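Local atomic coordinates of CRISPR-associated protein CasA/Cse1 (Thermus thermophilus, PDB entry 4F3E), a protein that forms part of the RNA-guided Cascade complex of type I-E CRISPR immunity and has a role in binding target DNA. Residues Leu189-Asn194 and Arg336-Val341. Residues are numbered along the deposited sequence; the frame is centred on the assembly and turned at random.
Sequences LPTGQN and RITLRV
Thr191 and Thr338 face each other as a hydrogen-bonded pair of an antiparallel sheet. Thr191 N gives a bond of 2.8 Å to Thr338 O, and Thr338 N returns one of 2.9 Å to Thr191 O. Leu189 and Arg340 form the next such pair. Leu189 N meets Arg340 O at 2.7 Å, and Arg340 N bonds to Leu189 O.

Between them, Pro190 and Leu339 make a non-hydrogen-bonded pair, with their side chains on the face opposite Thr191, Thr338, Leu189 and Arg340. Pro190 has no N-H to offer, and this register asks none of it across the strands. Its CA instead makes a CA-H...O contact with Thr338 O.

The side chain of Thr191 branches over its partner strand. CB lies 4.2 Å from Arg340 CD. OG1 sits between the backbone N and the carbonyl carbon (chi1 65°), which sets it 3.4 Å from Thr338 CB and lets it make a weak hydrogen bond to Thr338 O. The methyl CG2 turns toward Arg340 and rests on its CD at 3.4 Å. The arginine chain bends at chi3 (81°) and crosses the threonine at about a right angle. Its charged end goes beyond the pair, where NE forms a salt bridge with Glu49. Ile337 CG2 adds a contact of 3.2 Å with Thr191 O.

Strand 337-347 is the middle of a three-stranded sheet, with strand 350-361 along its other edge. Helix 195-202 covers Pro190 and Ile337. Asn194, at the N-cap of that helix, bonds through OD1 to Glu197 N. The chemistry implies a join held mainly by backbone bonds, with threonine methyl and arginine methylenes packed beside them. The arginine charge is probably offset in part by Glu49, since Arg356 lies close to its NH2.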
loop_
_atom_site.group_PDB
_atom_site.type_symbol
_atom_site.label_atom_id
_atom_site.label_comp_id
_atom_site.label_asym_id
_atom_site.label_seq_id
_atom_site.Cartn_x
_atom_site.Cartn_y
_atom_site.Cartn_z
ATOM N N LEU A 189 -1.290 -1.409 6.385
ATOM C CA LEU A 189 -2.450 -2.141 6.897
ATOM C C LEU A 189 -2.085 -3.174 7.976
ATOM O O LEU A 189 -1.784 -4.329 7.671
ATOM C CB LEU A 189 -3.186 -2.840 5.752
ATOM C CG LEU A 189 -4.495 -3.541 6.142
ATOM C CD1 LEU A 189 -5.682 -2.633 5.842
ATOM C CD2 LEU A 189 -4.674 -4.908 5.439
ATOM N N PRO A 190 -2.108 -2.761 9.247
ATOM C CA PRO A 190 -1.868 -3.733 10.320
ATOM C C PRO A 190 -2.899 -4.855 10.237
ATOM O O PRO A 190 -4.045 -4.627 9.849
ATOM C CB PRO A 190 -2.090 -2.918 11.593
ATOM C CG PRO A 190 -1.938 -1.485 11.167
ATOM C CD PRO A 190 -2.391 -1.412 9.755
ATOM N N THR A 191 -2.495 -6.060 10.604
ATOM C CA THR A 191 -3.373 -7.217 10.517
ATOM C C THR A 191 -3.265 -8.100 11.752
ATOM O O THR A 191 -2.198 -8.186 12.370
ATOM C CB THR A 191 -3.060 -8.065 9.266
ATOM O OG1 THR A 191 -1.749 -8.616 9.385
ATOM C CG2 THR A 191 -3.144 -7.204 8.011
ATOM N N GLY A 192 -4.372 -8.746 12.112
ATOM C CA GLY A 192 -4.368 -9.678 13.235
ATOM C C GLY A 192 -4.674 -11.105 12.806
ATOM O O GLY A 192 -4.476 -11.469 11.635
ATOM N N GLN A 193 -5.172 -11.908 13.745
ATOM C CA GLN A 193 -5.458 -13.330 13.494
ATOM C C GLN A 193 -6.738 -13.591 12.656
ATOM O O GLN A 193 -6.870 -14.635 12.034
ATOM C CB GLN A 193 -5.536 -14.100 14.823
ATOM C CG GLN A 193 -4.370 -13.866 15.787
ATOM C CD GLN A 193 -3.144 -14.719 15.477
ATOM O OE1 GLN A 193 -3.081 -15.403 14.453
ATOM N NE2 GLN A 193 -2.163 -14.679 16.373
ATOM N N ASN A 194 -7.680 -12.654 12.667
ATOM C CA ASN A 194 -8.865 -12.755 11.829
ATOM C C ASN A 194 -9.319 -11.393 11.301
ATOM O O ASN A 194 -8.756 -10.352 11.659
ATOM C CB ASN A 194 -9.994 -13.439 12.587
ATOM C CG ASN A 194 -10.380 -12.693 13.840
ATOM O OD1 ASN A 194 -10.505 -11.470 13.838
ATOM N ND2 ASN A 194 -10.564 -13.427 14.924
ATOM N N ARG A 336 0.258 -9.923 19.510
ATOM C CA ARG A 336 1.106 -10.123 18.335
ATOM C C ARG A 336 0.392 -9.866 16.996
ATOM O O ARG A 336 -0.557 -10.549 16.609
ATOM C CB ARG A 336 1.799 -11.490 18.373
ATOM C CG ARG A 336 2.871 -11.594 19.451
ATOM C CD ARG A 336 3.507 -12.972 19.482
ATOM N NE ARG A 336 2.511 -14.036 19.605
ATOM C CZ ARG A 336 2.806 -15.330 19.682
ATOM N NH1 ARG A 336 4.071 -15.721 19.656
ATOM N NH2 ARG A 336 1.840 -16.232 19.789
ATOM N N ILE A 337 0.896 -8.866 16.293
ATOM C CA ILE A 337 0.252 -8.318 15.121
ATOM C C ILE A 337 1.237 -8.323 13.962
ATOM O O ILE A 337 2.450 -8.262 14.173
ATOM C CB ILE A 337 -0.166 -6.871 15.424
ATOM C CG1 ILE A 337 -1.345 -6.877 16.391
ATOM C CG2 ILE A 337 -0.489 -6.110 14.159
ATOM C CD1 ILE A 337 -1.468 -5.603 17.171
ATOM N N THR A 338 0.720 -8.391 12.740
ATOM C CA THR A 338 1.563 -8.279 11.545
ATOM C C THR A 338 1.290 -6.949 10.837
ATOM O O THR A 338 0.224 -6.362 10.996
ATOM C CB THR A 338 1.341 -9.478 10.585
ATOM O OG1 THR A 338 2.027 -10.620 11.102
ATOM C CG2 THR A 338 1.864 -9.194 9.202
ATOM N N LEU A 339 2.267 -6.451 10.093
ATOM C CA LEU A 339 2.072 -5.239 9.302
ATOM C C LEU A 339 2.215 -5.561 7.821
ATOM O O LEU A 339 3.264 -6.041 7.380
ATOM C CB LEU A 339 3.052 -4.126 9.703
ATOM C CG LEU A 339 2.988 -2.932 8.743
ATOM C CD1 LEU A 339 1.652 -2.183 8.858
ATOM C CD2 LEU A 339 4.159 -1.992 8.978
ATOM N N ARG A 340 1.144 -5.321 7.073
ATOM C CA ARG A 340 1.154 -5.458 5.621
ATOM C C ARG A 340 1.160 -4.080 4.930
ATOM O O ARG A 340 0.435 -3.155 5.313
ATOM C CB ARG A 340 -0.030 -6.305 5.141
ATOM C CG ARG A 340 0.063 -7.721 5.577
ATOM C CD ARG A 340 -1.250 -8.411 5.497
ATOM N NE ARG A 340 -1.593 -8.861 4.163
ATOM C CZ ARG A 340 -1.645 -10.137 3.804
ATOM N NH1 ARG A 340 -1.351 -11.081 4.682
ATOM N NH2 ARG A 340 -2.001 -10.475 2.571
ATOM N N VAL A 341 2.019 -3.953 3.928
ATOM C CA VAL A 341 2.138 -2.736 3.159
ATOM C C VAL A 341 1.719 -3.076 1.736
ATOM O O VAL A 341 2.220 -4.037 1.153
ATOM C CB VAL A 341 3.556 -2.210 3.191
ATOM C CG1 VAL A 341 3.672 -0.947 2.351
ATOM C CG2 VAL A 341 3.982 -1.958 4.619
#